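Local coordinates for protein dual function macrocyclase-peptidase POPB (Galerina marginata, PDB 5N4B) that cuts peptide bonds on the C-terminal side of proline and macrocyclises the released peptide intermediate in the biosynthesis of amanitin toxins, at residues 61-66 and 716-721; 108-113 and 130-135; 150-155 and 210-215; 648-653 and 683-688. The protein carries 1 engineered substitution. All blocks are in the same frame, centred on the assembly; numbering follows the deposited sequence. Where two conformers were deposited one is given.

Contact 1 (61-66 and 716-721); sequences SYLDQN and WGFIAR
Asn66 and Arg721 mark where the C-terminal part of helix 46-64 and the loop after it meet helix 705-722, the last helix of the alpha/beta-hydrolase domain. The two side chains run antiparallel alongside each other, and the Asn66 amide stacks on the Arg721 guanidinium with planes only 10° apart. Asn66 CG stands 3.6 Å above the Arg721 guanidinium plane, displaced from its centre. The Arg721 chain begins with CG anti to N (chi1 174°) and bends at chi3, which carries the guanidinium back across Asn66. Arg721 NH2 then makes a weak hydrogen bond of 3.4 Å to the Gln65 backbone O, while a water accepts from Arg721 NH1 and donates to the same Gln65 O. A second water ties Asn66 ND2 (2.8 Å) to the carbonyl O of Gly717. The amide is held at its other end too, since Asn66 OD1 caps the backbone N of Asp68 at the start of helix 68-80; both its polar atoms are thus engaged. Phe718 crosses Tyr62 and Leu63 at roughly right angles, with Phe718 CE1 4.0 Å from Tyr62 CE2. Leu63 CD2 comes in at the edge of the Phe718 ring and lies 4.1 Å from Phe718 CB. Trp7 sets its ring edge-to-face with Tyr62 and offers its N to Gln65 OE1. Elsewhere on helix 705-722, Trp716 and Ile719 pack on strand 492-495 and Ala720 on helix 510-519, while Trp716 also meets the ring of Phe76 on helix 68-80.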
loop_
_atom_site.group_PDB
_atom_site.type_symbol
_atom_site.label_atom_id
_atom_site.label_comp_id
_atom_site.label_asym_id
_atom_site.label_seq_id
_atom_site.Cartn_x
_atom_site.Cartn_y
_atom_site.Cartn_z
ATOM N N SER A 61 18.630 5.692 23.532
ATOM C CA SER A 61 19.328 5.305 24.751
ATOM C C SER A 61 18.752 3.988 25.298
ATOM O O SER A 61 19.483 3.136 25.826
ATOM C CB SER A 61 19.265 6.424 25.791
ATOM O OG SER A 61 19.807 5.987 27.024
ATOM N N TYR A 62 17.437 3.822 25.254
ATOM C CA TYR A 62 16.827 2.589 25.731
ATOM C C TYR A 62 17.246 1.411 24.858
ATOM O O TYR A 62 17.674 0.372 25.374
ATOM C CB TYR A 62 15.299 2.700 25.750
ATOM C CG TYR A 62 14.643 1.515 26.385
ATOM C CD1 TYR A 62 14.639 1.395 27.736
ATOM C CD2 TYR A 62 14.039 0.518 25.658
ATOM C CE1 TYR A 62 14.074 0.339 28.370
ATOM C CE2 TYR A 62 13.492 -0.592 26.313
ATOM C CZ TYR A 62 13.521 -0.657 27.663
ATOM O OH TYR A 62 12.956 -1.732 28.359
ATOM N N LEU A 63 17.132 1.562 23.550
ATOM C CA LEU A 63 17.527 0.503 22.631
ATOM C C LEU A 63 19.003 0.126 22.787
ATOM O O LEU A 63 19.355 -1.050 22.618
ATOM C CB LEU A 63 17.188 0.932 21.193
ATOM C CG LEU A 63 15.665 1.143 20.938
ATOM C CD1 LEU A 63 15.496 1.926 19.628
ATOM C CD2 LEU A 63 14.913 -0.147 20.935
ATOM N N ASP A 64 19.863 1.115 23.081
ATOM C CA ASP A 64 21.298 0.862 23.288
ATOM C C ASP A 64 21.570 -0.107 24.414
ATOM O O ASP A 64 22.648 -0.728 24.420
ATOM C CB ASP A 64 22.013 2.169 23.669
ATOM C CG ASP A 64 22.237 3.130 22.518
ATOM O OD1 ASP A 64 22.115 2.723 21.354
ATOM O OD2 ASP A 64 22.551 4.331 22.812
ATOM N N GLN A 65 20.653 -0.267 25.356
ATOM C CA GLN A 65 20.790 -1.219 26.462
ATOM C C GLN A 65 20.630 -2.667 26.017
ATOM O O GLN A 65 21.034 -3.562 26.762
ATOM C CB GLN A 65 19.751 -0.946 27.554
ATOM C CG GLN A 65 19.807 0.463 28.155
ATOM C CD GLN A 65 18.658 0.741 29.153
ATOM O OE1 GLN A 65 18.358 1.905 29.435
ATOM N NE2 GLN A 65 18.022 -0.317 29.680
ATOM N N ASN A 66 20.112 -2.915 24.825
ATOM C CA ASN A 66 19.702 -4.240 24.355
ATOM C C ASN A 66 20.732 -4.719 23.324
ATOM O O ASN A 66 20.665 -4.344 22.151
ATOM C CB ASN A 66 18.317 -4.118 23.750
ATOM C CG ASN A 66 17.768 -5.450 23.275
ATOM O OD1 ASN A 66 18.514 -6.443 23.225
ATOM N ND2 ASN A 66 16.499 -5.484 22.955
ATOM N N TRP A 716 11.786 -5.135 16.127
ATOM C CA TRP A 716 11.588 -6.512 16.555
ATOM C C TRP A 716 12.412 -6.811 17.801
ATOM O O TRP A 716 11.990 -7.604 18.652
ATOM C CB TRP A 716 11.891 -7.493 15.412
ATOM C CG TRP A 716 11.010 -7.306 14.218
ATOM C CD1 TRP A 716 11.412 -7.048 12.930
ATOM C CD2 TRP A 716 9.578 -7.328 14.191
ATOM N NE1 TRP A 716 10.318 -6.923 12.115
ATOM C CE2 TRP A 716 9.178 -7.065 12.862
ATOM C CE3 TRP A 716 8.601 -7.539 15.163
ATOM C CZ2 TRP A 716 7.838 -7.022 12.473
ATOM C CZ3 TRP A 716 7.271 -7.490 14.782
ATOM C CH2 TRP A 716 6.899 -7.243 13.452
ATOM N N GLY A 717 13.561 -6.167 17.947
ATOM C CA GLY A 717 14.328 -6.316 19.187
ATOM C C GLY A 717 13.623 -5.705 20.383
ATOM O O GLY A 717 13.628 -6.275 21.487
ATOM N N PHE A 718 12.989 -4.567 20.169
ATOM C CA PHE A 718 12.196 -3.943 21.230
ATOM C C PHE A 718 11.091 -4.881 21.668
ATOM O O PHE A 718 10.862 -5.089 22.858
ATOM C CB PHE A 718 11.645 -2.605 20.764
ATOM C CG PHE A 718 10.740 -1.926 21.777
ATOM C CD1 PHE A 718 11.308 -1.069 22.697
ATOM C CD2 PHE A 718 9.396 -2.130 21.776
ATOM C CE1 PHE A 718 10.537 -0.423 23.669
ATOM C CE2 PHE A 718 8.599 -1.490 22.734
ATOM C CZ PHE A 718 9.169 -0.641 23.656
ATOM N N ILE A 719 10.377 -5.436 20.698
ATOM C CA ILE A 719 9.305 -6.357 21.013
ATOM C C ILE A 719 9.861 -7.561 21.760
ATOM O O ILE A 719 9.299 -7.996 22.767
ATOM C CB ILE A 719 8.550 -6.759 19.742
ATOM C CG1 ILE A 719 7.654 -5.613 19.252
ATOM C CG2 ILE A 719 7.718 -8.018 20.000
ATOM C CD1 ILE A 719 7.107 -5.800 17.883
ATOM N N ALA A 720 10.956 -8.151 21.267
ATOM C CA ALA A 720 11.488 -9.356 21.897
ATOM C C ALA A 720 11.855 -9.111 23.351
ATOM O O ALA A 720 11.508 -9.907 24.241
ATOM C CB ALA A 720 12.704 -9.883 21.144
ATOM N N ARG A 721 12.532 -8.005 23.624
ATOM C CA ARG A 721 12.908 -7.699 25.012
ATOM C C ARG A 721 11.671 -7.435 25.862
ATOM O O ARG A 721 11.579 -7.926 26.994
ATOM C CB ARG A 721 13.864 -6.509 25.058
ATOM C CG ARG A 721 14.140 -6.114 26.482
ATOM C CD ARG A 721 15.475 -5.492 26.697
ATOM N NE ARG A 721 16.530 -6.486 26.526
ATOM C CZ ARG A 721 17.775 -6.273 26.914
ATOM N NH1 ARG A 721 18.711 -7.196 26.708
ATOM N NH2 ARG A 721 18.075 -5.118 27.492
HETATM O O HOH W 1 21.508 -6.707 26.294
HETATM O O HOH W 2 15.816 -8.043 21.945
#

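Contact 2 (108-113 and 130-135); sequences SVLYRS and DVFFDP
Leu110 faces both Phe132 and Phe133 in a classic beta bulge, within an antiparallel pairing of the third and fourth strands of a four-stranded propeller blade. One carbonyl carries the irregularity: Leu110 O accepts from Phe132 N at 2.8 Å and from Phe133 N at 3.0 Å, both donors lying in the carbonyl plane. Phe133 O returns a bond to Leu110 N, and beyond the bulge the hydrogen-bonded pair Arg112 with Asp130 resumes the pattern, its Arg112 N to Asp130 O bond being nearly straight (176°). Between them Tyr111 and Val131 form a non-hydrogen-bonded pair whose side chains diverge, although Val131 CG2 still reaches Tyr111 CZ at 3.9 Å. Leu110 and Phe132 run side by side in the same direction, and Leu110 CD2 meets the ring of Phe132 at its edge, 3.8 Å from Phe132 CD2. Phe133 stays on the same face as Leu110, their CB atoms 4.1 Å apart. Val109 splits its branches: with CG1 placed anti to N (chi1 178°), that methyl lies 3.9 Å from Val131 CG1, and CG2 sits 3.5 Å from Asp134 OD1. Asp130 OD1 forms a salt bridge with Lys114, while a water lies between its OD2 and Arg112 NH2; Asp134 bonds to Asn136 and Tyr111 OH to Asp126. Ser108 OG hydrogen-bonds a polar side chain of the bound peptide, and Leu110 packs on an apolar one. Strand 96-101 continues the sheet beyond strand 109-113; toward the next blade, Phe133 packs on Met146 of strand 144-151 and meets the rings of Phe158 and Tyr160 on strand 157-164.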
loop_
_atom_site.group_PDB
_atom_site.type_symbol
_atom_site.label_atom_id
_atom_site.label_comp_id
_atom_site.label_asym_id
_atom_site.label_seq_id
_atom_site.Cartn_x
_atom_site.Cartn_y
_atom_site.Cartn_z
ATOM N N SER A 108 15.519 -1.107 -7.183
ATOM C CA SER A 108 15.769 -2.132 -8.168
ATOM C C SER A 108 15.991 -1.484 -9.533
ATOM O O SER A 108 15.563 -0.362 -9.796
ATOM C CB SER A 108 14.629 -3.133 -8.215
ATOM O OG SER A 108 14.529 -3.717 -6.931
ATOM N N VAL A 109 16.661 -2.223 -10.405
ATOM C CA VAL A 109 17.160 -1.719 -11.681
ATOM C C VAL A 109 16.401 -2.369 -12.828
ATOM O O VAL A 109 16.188 -3.580 -12.834
ATOM C CB VAL A 109 18.666 -1.999 -11.815
ATOM C CG1 VAL A 109 19.199 -1.532 -13.133
ATOM C CG2 VAL A 109 19.385 -1.305 -10.640
ATOM N N LEU A 110 16.001 -1.556 -13.801
ATOM C CA LEU A 110 15.260 -2.034 -14.955
ATOM C C LEU A 110 16.244 -2.531 -16.008
ATOM O O LEU A 110 17.037 -1.755 -16.562
ATOM C CB LEU A 110 14.362 -0.930 -15.502
ATOM C CG LEU A 110 13.324 -1.230 -16.559
ATOM C CD1 LEU A 110 12.455 -2.446 -16.152
ATOM C CD2 LEU A 110 12.452 0.003 -16.818
ATOM N N TYR A 111 16.136 -3.797 -16.341
ATOM C CA TYR A 111 16.953 -4.499 -17.324
ATOM C C TYR A 111 16.189 -4.714 -18.618
ATOM O O TYR A 111 14.962 -4.819 -18.615
ATOM C CB TYR A 111 17.354 -5.882 -16.776
ATOM C CG TYR A 111 18.657 -5.875 -15.985
ATOM C CD1 TYR A 111 18.799 -5.135 -14.845
ATOM C CD2 TYR A 111 19.732 -6.577 -16.402
ATOM C CE1 TYR A 111 20.007 -5.084 -14.136
ATOM C CE2 TYR A 111 20.930 -6.556 -15.687
ATOM C CZ TYR A 111 21.044 -5.783 -14.568
ATOM O OH TYR A 111 22.260 -5.739 -13.896
ATOM N N ARG A 112 16.958 -4.786 -19.639
ATOM C CA ARG A 112 16.424 -5.176 -21.072
ATOM C C ARG A 112 17.180 -6.348 -21.672
ATOM O O ARG A 112 18.384 -6.487 -21.581
ATOM C CB ARG A 112 16.875 -4.004 -21.966
ATOM C CG ARG A 112 16.559 -4.139 -23.472
ATOM C CD ARG A 112 17.015 -2.921 -24.312
ATOM N NE ARG A 112 16.688 -3.100 -25.751
ATOM C CZ ARG A 112 17.457 -3.738 -26.656
ATOM N NH1 ARG A 112 17.129 -3.748 -27.956
ATOM N NH2 ARG A 112 18.552 -4.360 -26.271
ATOM N N SER A 113 16.420 -7.258 -22.203
ATOM C CA SER A 113 17.028 -8.459 -22.747
ATOM C C SER A 113 18.015 -8.113 -23.856
ATOM O O SER A 113 17.772 -7.230 -24.672
ATOM C CB SER A 113 15.956 -9.440 -23.259
ATOM O OG SER A 113 15.167 -8.902 -24.310
ATOM N N ASP A 130 20.921 -6.372 -20.110
ATOM C CA ASP A 130 21.770 -5.225 -19.813
ATOM C C ASP A 130 20.916 -4.190 -19.083
ATOM O O ASP A 130 19.684 -4.166 -19.194
ATOM C CB ASP A 130 22.298 -4.515 -21.095
ATOM C CG ASP A 130 22.944 -5.453 -22.134
ATOM O OD1 ASP A 130 23.862 -6.154 -21.746
ATOM O OD2 ASP A 130 22.497 -5.459 -23.319
ATOM N N VAL A 131 21.543 -3.293 -18.331
ATOM C CA VAL A 131 20.819 -2.215 -17.674
ATOM C C VAL A 131 20.181 -1.336 -18.723
ATOM O O VAL A 131 20.843 -0.885 -19.667
ATOM C CB VAL A 131 21.760 -1.406 -16.765
ATOM C CG1 VAL A 131 21.082 -0.157 -16.234
ATOM C CG2 VAL A 131 22.327 -2.269 -15.644
ATOM N N PHE A 132 18.900 -1.021 -18.528
ATOM C CA PHE A 132 18.210 0.034 -19.251
ATOM C C PHE A 132 18.023 1.275 -18.390
ATOM O O PHE A 132 18.325 2.393 -18.832
ATOM C CB PHE A 132 16.846 -0.422 -19.853
ATOM C CG PHE A 132 16.003 0.703 -20.268
ATOM C CD1 PHE A 132 16.455 1.592 -21.212
ATOM C CD2 PHE A 132 14.792 0.991 -19.656
ATOM C CE1 PHE A 132 15.743 2.699 -21.522
ATOM C CE2 PHE A 132 14.086 2.076 -19.968
ATOM C CZ PHE A 132 14.518 2.942 -20.908
ATOM N N PHE A 133 17.561 1.120 -17.155
ATOM C CA PHE A 133 17.253 2.291 -16.341
ATOM C C PHE A 133 17.560 1.967 -14.898
ATOM O O PHE A 133 16.877 1.128 -14.275
ATOM C CB PHE A 133 15.788 2.731 -16.510
ATOM C CG PHE A 133 15.446 3.991 -15.788
ATOM C CD1 PHE A 133 15.716 5.216 -16.379
ATOM C CD2 PHE A 133 14.899 3.982 -14.530
ATOM C CE1 PHE A 133 15.421 6.414 -15.751
ATOM C CE2 PHE A 133 14.609 5.231 -13.904
ATOM C CZ PHE A 133 14.915 6.408 -14.538
ATOM N N ASP A 134 18.590 2.616 -14.364
ATOM C CA ASP A 134 19.035 2.424 -12.980
ATOM C C ASP A 134 18.597 3.631 -12.159
ATOM O O ASP A 134 19.245 4.690 -12.214
ATOM C CB ASP A 134 20.549 2.245 -12.915
ATOM C CG ASP A 134 21.049 1.984 -11.516
ATOM O OD1 ASP A 134 20.243 2.131 -10.578
ATOM O OD2 ASP A 134 22.245 1.635 -11.361
ATOM N N PRO A 135 17.503 3.555 -11.408
ATOM C CA PRO A 135 17.053 4.755 -10.693
ATOM C C PRO A 135 18.035 5.208 -9.637
ATOM O O PRO A 135 17.935 6.359 -9.163
ATOM C CB PRO A 135 15.719 4.325 -10.083
ATOM C CG PRO A 135 15.475 2.993 -10.410
ATOM C CD PRO A 135 16.632 2.405 -11.170
HETATM O O HOH W 3 19.928 -4.932 -23.458
#

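Contact 3 (150-155 and 210-215); sequences KFSPDG and KDSKGF
Ser212 puts its hydroxyl oxygen into a tight turn of the facing segment, where Asp154 N donates to Ser212 OG at 2.9 Å with an N-H...O angle of 144°. The torsion chi1 of -63° sets that oxygen opposite Ser212's own carbonyl carbon and aims it across the contact. Ser212 has a left-handed helical backbone conformation, with its side chain directed at 150-155. Its target is a type I beta turn from Ser152 to Gly155, closed by Gly155 N to Ser152 O. In this turn Asp154 CG takes the crowded position between its own N and carbonyl carbon (chi1 69°), and Ser152 OG donates to Asp154 OD1 (2.8 Å), nearly along its C-O axis. This internal bond fixes the carboxylate, which lies close over Ser212: Asp154 OD2 is 3.2 Å from Ser212 CB. A water also donates both to Asp154 OD2 and, over a longer 3.3 Å, to Ser212 O. Pro153 packs beside the hydroxyl, its CD 3.3 Å from Ser212 OG, and its CG rests 4.0 Å from Lys210 CA. On the other segment Asp211 OD1 accepts from Lys213 N, an Asx turn that shapes the bend holding Ser212. Phe151, just before the turn, hydrogen-bonds the bound peptide through its backbone. Ser152 and Pro153 also lean on Trp208 of strand 207-208, and Pro153 O accepts from Arg411. The contact thereby joins the turn between strands 144-151 and 157-164 of one propeller blade to the turn between strands 207-208 and 214-219 of the next.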
loop_
_atom_site.group_PDB
_atom_site.type_symbol
_atom_site.label_atom_id
_atom_site.label_comp_id
_atom_site.label_asym_id
_atom_site.label_seq_id
_atom_site.Cartn_x
_atom_site.Cartn_y
_atom_site.Cartn_z
ATOM N N LYS A 150 6.217 3.967 -16.860
ATOM C CA LYS A 150 5.319 3.411 -17.881
ATOM C C LYS A 150 5.955 3.575 -19.250
ATOM O O LYS A 150 6.209 4.706 -19.691
ATOM C CB LYS A 150 3.945 4.118 -17.839
ATOM C CG LYS A 150 2.832 3.349 -18.552
ATOM C CD LYS A 150 2.403 2.157 -17.660
ATOM C CE LYS A 150 1.126 1.535 -17.980
ATOM N NZ LYS A 150 -0.044 2.456 -17.718
ATOM N N PHE A 151 6.159 2.459 -19.951
ATOM C CA PHE A 151 6.578 2.482 -21.347
ATOM C C PHE A 151 5.392 2.814 -22.242
ATOM O O PHE A 151 4.252 2.411 -21.996
ATOM C CB PHE A 151 7.097 1.116 -21.763
ATOM C CG PHE A 151 8.465 0.777 -21.239
ATOM C CD1 PHE A 151 9.621 1.270 -21.809
ATOM C CD2 PHE A 151 8.568 -0.098 -20.179
ATOM C CE1 PHE A 151 10.873 0.900 -21.338
ATOM C CE2 PHE A 151 9.855 -0.480 -19.738
ATOM C CZ PHE A 151 10.978 0.049 -20.321
ATOM N N SER A 152 5.691 3.482 -23.354
ATOM C CA SER A 152 4.682 3.728 -24.365
ATOM C C SER A 152 4.282 2.419 -25.053
ATOM O O SER A 152 5.062 1.458 -25.107
ATOM C CB SER A 152 5.164 4.730 -25.395
ATOM O OG SER A 152 6.338 4.287 -26.044
ATOM N N PRO A 153 3.061 2.378 -25.597
ATOM C CA PRO A 153 2.582 1.162 -26.245
ATOM C C PRO A 153 3.465 0.715 -27.383
ATOM O O PRO A 153 3.637 -0.478 -27.610
ATOM C CB PRO A 153 1.172 1.568 -26.708
ATOM C CG PRO A 153 0.773 2.649 -25.873
ATOM C CD PRO A 153 1.994 3.374 -25.421
ATOM N N ASP A 154 4.080 1.650 -28.119
ATOM C CA ASP A 154 4.957 1.300 -29.233
ATOM C C ASP A 154 6.358 0.929 -28.797
ATOM O O ASP A 154 7.178 0.592 -29.664
ATOM C CB ASP A 154 4.947 2.405 -30.287
ATOM C CG ASP A 154 5.600 3.697 -29.867
ATOM O OD1 ASP A 154 6.143 3.760 -28.770
ATOM O OD2 ASP A 154 5.605 4.663 -30.703
ATOM N N GLY A 155 6.660 1.011 -27.509
ATOM C CA GLY A 155 7.951 0.609 -27.020
ATOM C C GLY A 155 9.053 1.596 -27.269
ATOM O O GLY A 155 10.216 1.247 -27.010
ATOM N N LYS A 210 -2.879 5.202 -27.141
ATOM C CA LYS A 210 -2.453 4.032 -27.887
ATOM C C LYS A 210 -1.718 4.375 -29.175
ATOM O O LYS A 210 -1.100 3.486 -29.780
ATOM C CB LYS A 210 -3.619 3.078 -28.124
ATOM C CG LYS A 210 -3.827 2.006 -27.090
ATOM C CD LYS A 210 -3.683 2.469 -25.673
ATOM C CE LYS A 210 -3.989 1.281 -24.715
ATOM N NZ LYS A 210 -3.863 1.613 -23.255
ATOM N N ASP A 211 -1.734 5.645 -29.569
ATOM C CA ASP A 211 -0.895 6.155 -30.636
ATOM C C ASP A 211 0.525 6.509 -30.185
ATOM O O ASP A 211 1.330 6.958 -31.005
ATOM C CB ASP A 211 -1.596 7.361 -31.282
ATOM C CG ASP A 211 -1.867 8.497 -30.274
ATOM O OD1 ASP A 211 -1.245 8.488 -29.191
ATOM O OD2 ASP A 211 -2.765 9.362 -30.533
ATOM N N SER A 212 0.816 6.349 -28.888
ATOM C CA SER A 212 2.122 6.625 -28.292
ATOM C C SER A 212 2.574 8.064 -28.434
ATOM O O SER A 212 3.764 8.368 -28.252
ATOM C CB SER A 212 3.201 5.688 -28.817
ATOM O OG SER A 212 2.943 4.323 -28.484
ATOM N N LYS A 213 1.644 8.984 -28.654
ATOM C CA LYS A 213 2.043 10.373 -28.830
ATOM C C LYS A 213 2.204 11.103 -27.509
ATOM O O LYS A 213 2.823 12.165 -27.465
ATOM C CB LYS A 213 0.979 11.102 -29.676
ATOM C CG LYS A 213 0.844 10.587 -31.099
ATOM C CD LYS A 213 -0.192 11.408 -31.844
ATOM C CE LYS A 213 -0.232 11.085 -33.340
ATOM N NZ LYS A 213 -1.470 11.713 -33.926
ATOM N N GLY A 214 1.627 10.573 -26.444
ATOM C CA GLY A 214 1.613 11.297 -25.187
ATOM C C GLY A 214 0.925 10.459 -24.136
ATOM O O GLY A 214 0.464 9.344 -24.398
ATOM N N PHE A 215 0.790 11.057 -22.963
ATOM C CA PHE A 215 0.187 10.375 -21.844
ATOM C C PHE A 215 -0.612 11.298 -20.960
ATOM O O PHE A 215 -0.365 12.499 -20.862
ATOM C CB PHE A 215 1.243 9.642 -20.990
ATOM C CG PHE A 215 2.380 10.503 -20.532
ATOM C CD1 PHE A 215 2.246 11.300 -19.408
ATOM C CD2 PHE A 215 3.583 10.510 -21.210
ATOM C CE1 PHE A 215 3.306 12.122 -18.980
ATOM C CE2 PHE A 215 4.616 11.332 -20.785
ATOM C CZ PHE A 215 4.455 12.141 -19.689
HETATM O O HOH W 4 5.955 7.090 -30.297
#

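Contact 4 (648-653 and 683-688); sequences DKVMPA and QNPHPL
Asn684 lies along the backbone of Met651 and pairs with it through both ends of its amide. Met651 N donates to Asn684 OD1 at 2.9 Å, and Asn684 ND2 donates to Met651 O at 2.9 Å in an almost straight bond (174°). The same Asn684 ND2 gives a further hydrogen bond to His686 O, again in the amide plane, so three bonds fix the rotation of this buried group. CG sits anti to N in Asn684 (chi1 -160°), which extends the amide toward the facing chain. His686 approaches the same carbonyl with its ring edge: ND1 donates to Met651 O at 3.1 Å, with the acceptor in the ring plane. The two donors reach Met651 O from opposite faces of its carbonyl plane and grip it between them. Pro685 CG covers one face of the imidazole, 4.0 Å above its centre, and Val650 crosses the ring at about a right angle, its CG1 3.9 Å from His686 CE1. That methyl also meets the proline, with Val650 CG1 3.7 Å from Pro685 CG. Deeper in, Leu688 CD2 packs at 3.9 Å from Met651 CB, while Ala653 CB lies 4.0 Å from His686 CB. Ala653 and Pro687 continue inward onto Phe718 of helix 705-722, and Met651 touches helices 579-590 and 668-680. The two loops enter the neighbouring parallel strands 653-659 and 688-693, which helix 668-680 connects in a beta-alpha-beta crossover typical of the alpha/beta-hydrolase fold; the catalytic Asp662 and His699 follow the far ends of those same strands.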
loop_
_atom_site.group_PDB
_atom_site.type_symbol
_atom_site.label_atom_id
_atom_site.label_comp_id
_atom_site.label_asym_id
_atom_site.label_seq_id
_atom_site.Cartn_x
_atom_site.Cartn_y
_atom_site.Cartn_z
ATOM N N ASP A 648 -5.298 5.120 34.982
ATOM C CA ASP A 648 -5.395 3.966 35.874
ATOM C C ASP A 648 -5.122 2.624 35.202
ATOM O O ASP A 648 -5.404 1.590 35.821
ATOM C CB ASP A 648 -6.749 3.954 36.594
ATOM C CG ASP A 648 -7.913 3.764 35.673
ATOM O OD1 ASP A 648 -7.744 3.772 34.410
ATOM O OD2 ASP A 648 -9.078 3.723 36.216
ATOM N N LYS A 649 -4.664 2.602 33.942
ATOM C CA LYS A 649 -4.398 1.342 33.247
ATOM C C LYS A 649 -2.918 1.254 32.893
ATOM O O LYS A 649 -2.375 2.174 32.271
ATOM C CB LYS A 649 -5.247 1.259 31.974
ATOM C CG LYS A 649 -5.155 -0.016 31.213
ATOM C CD LYS A 649 -5.983 -0.024 29.896
ATOM C CE LYS A 649 -7.444 -0.120 30.143
ATOM N NZ LYS A 649 -8.158 -0.292 28.867
ATOM N N VAL A 650 -2.289 0.125 33.225
ATOM C CA VAL A 650 -0.912 -0.121 32.811
ATOM C C VAL A 650 -0.895 -0.327 31.299
ATOM O O VAL A 650 -1.680 -1.126 30.761
ATOM C CB VAL A 650 -0.327 -1.319 33.565
ATOM C CG1 VAL A 650 1.020 -1.708 32.996
ATOM C CG2 VAL A 650 -0.170 -1.012 35.068
ATOM N N MET A 651 -0.017 0.408 30.603
ATOM C CA MET A 651 0.179 0.279 29.167
ATOM C C MET A 651 1.304 -0.703 28.871
ATOM O O MET A 651 2.307 -0.729 29.581
ATOM C CB MET A 651 0.520 1.629 28.533
ATOM C CG MET A 651 -0.608 2.617 28.474
ATOM S SD MET A 651 -1.925 2.103 27.304
ATOM C CE MET A 651 -3.040 1.698 28.598
ATOM N N PRO A 652 1.187 -1.496 27.803
ATOM C CA PRO A 652 2.323 -2.307 27.378
ATOM C C PRO A 652 3.476 -1.427 26.946
ATOM O O PRO A 652 3.294 -0.288 26.533
ATOM C CB PRO A 652 1.775 -3.077 26.158
ATOM C CG PRO A 652 0.746 -2.174 25.606
ATOM C CD PRO A 652 0.101 -1.512 26.826
ATOM N N ALA A 653 4.668 -2.028 26.962
ATOM C CA ALA A 653 5.825 -1.396 26.324
ATOM C C ALA A 653 5.453 -0.987 24.910
ATOM O O ALA A 653 4.964 -1.813 24.142
ATOM C CB ALA A 653 7.002 -2.369 26.260
ATOM N N GLN A 683 4.656 7.076 35.378
ATOM C CA GLN A 683 5.311 6.007 36.111
ATOM C C GLN A 683 4.970 4.637 35.562
ATOM O O GLN A 683 5.190 3.620 36.212
ATOM C CB GLN A 683 4.977 6.085 37.598
ATOM C CG GLN A 683 5.227 7.473 38.204
ATOM C CD GLN A 683 6.651 7.935 38.079
ATOM O OE1 GLN A 683 7.578 7.148 38.229
ATOM N NE2 GLN A 683 6.829 9.240 37.854
ATOM N N ASN A 684 4.497 4.577 34.322
ATOM C CA ASN A 684 4.190 3.280 33.750
ATOM C C ASN A 684 5.406 2.356 33.862
ATOM O O ASN A 684 6.529 2.786 33.584
ATOM C CB ASN A 684 3.837 3.459 32.269
ATOM C CG ASN A 684 3.068 2.298 31.707
ATOM O OD1 ASN A 684 1.893 2.037 32.073
ATOM N ND2 ASN A 684 3.725 1.527 30.830
ATOM N N PRO A 685 5.210 1.076 34.162
ATOM C CA PRO A 685 6.367 0.191 34.372
ATOM C C PRO A 685 7.112 -0.169 33.113
ATOM O O PRO A 685 8.258 -0.621 33.196
ATOM C CB PRO A 685 5.739 -1.060 34.975
ATOM C CG PRO A 685 4.298 -0.980 34.662
ATOM C CD PRO A 685 3.952 0.456 34.590
ATOM N N HIS A 686 6.482 0.032 31.958
ATOM C CA HIS A 686 7.028 -0.319 30.661
ATOM C C HIS A 686 7.265 0.939 29.869
ATOM O O HIS A 686 6.484 1.891 29.992
ATOM C CB HIS A 686 6.041 -1.220 29.918
ATOM C CG HIS A 686 5.564 -2.348 30.776
ATOM N ND1 HIS A 686 4.241 -2.697 30.928
ATOM C CD2 HIS A 686 6.277 -3.223 31.502
ATOM C CE1 HIS A 686 4.162 -3.726 31.769
ATOM N NE2 HIS A 686 5.384 -4.063 32.126
ATOM N N PRO A 687 8.357 1.012 29.121
ATOM C CA PRO A 687 8.689 2.261 28.442
ATOM C C PRO A 687 7.684 2.607 27.365
ATOM O O PRO A 687 7.183 1.743 26.638
ATOM C CB PRO A 687 10.075 1.975 27.840
ATOM C CG PRO A 687 10.074 0.499 27.611
ATOM C CD PRO A 687 9.366 -0.020 28.867
ATOM N N LEU A 688 7.417 3.902 27.265
ATOM C CA LEU A 688 6.527 4.500 26.268
ATOM C C LEU A 688 7.399 5.466 25.476
ATOM O O LEU A 688 7.695 6.570 25.940
ATOM C CB LEU A 688 5.333 5.182 26.922
ATOM C CG LEU A 688 4.590 4.241 27.895
ATOM C CD1 LEU A 688 3.513 4.993 28.659
ATOM C CD2 LEU A 688 3.928 3.078 27.223
#

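In the fold
Starting from the N terminus, the chain forms helix 46-64 and then leaves for the beta-propeller. Contact 2 closes a short loop within one blade, and contact 3, next in series, joins the two following blades. The pair touch where Phe151 packs on Phe132 and Leu110. After the remaining blades the chain returns to the hydrolase domain, where contact 4 closes a loop around a single crossover. Contact 1 closes last and encloses the other three, tying the N-terminal region to the C-terminal helix. Contacts 1 and 4 touch, Tyr62 and Phe718 packing on Pro687, and Phe718 on Ala653, whereas contacts 3 and 4 lie about 57 Å apart between centres.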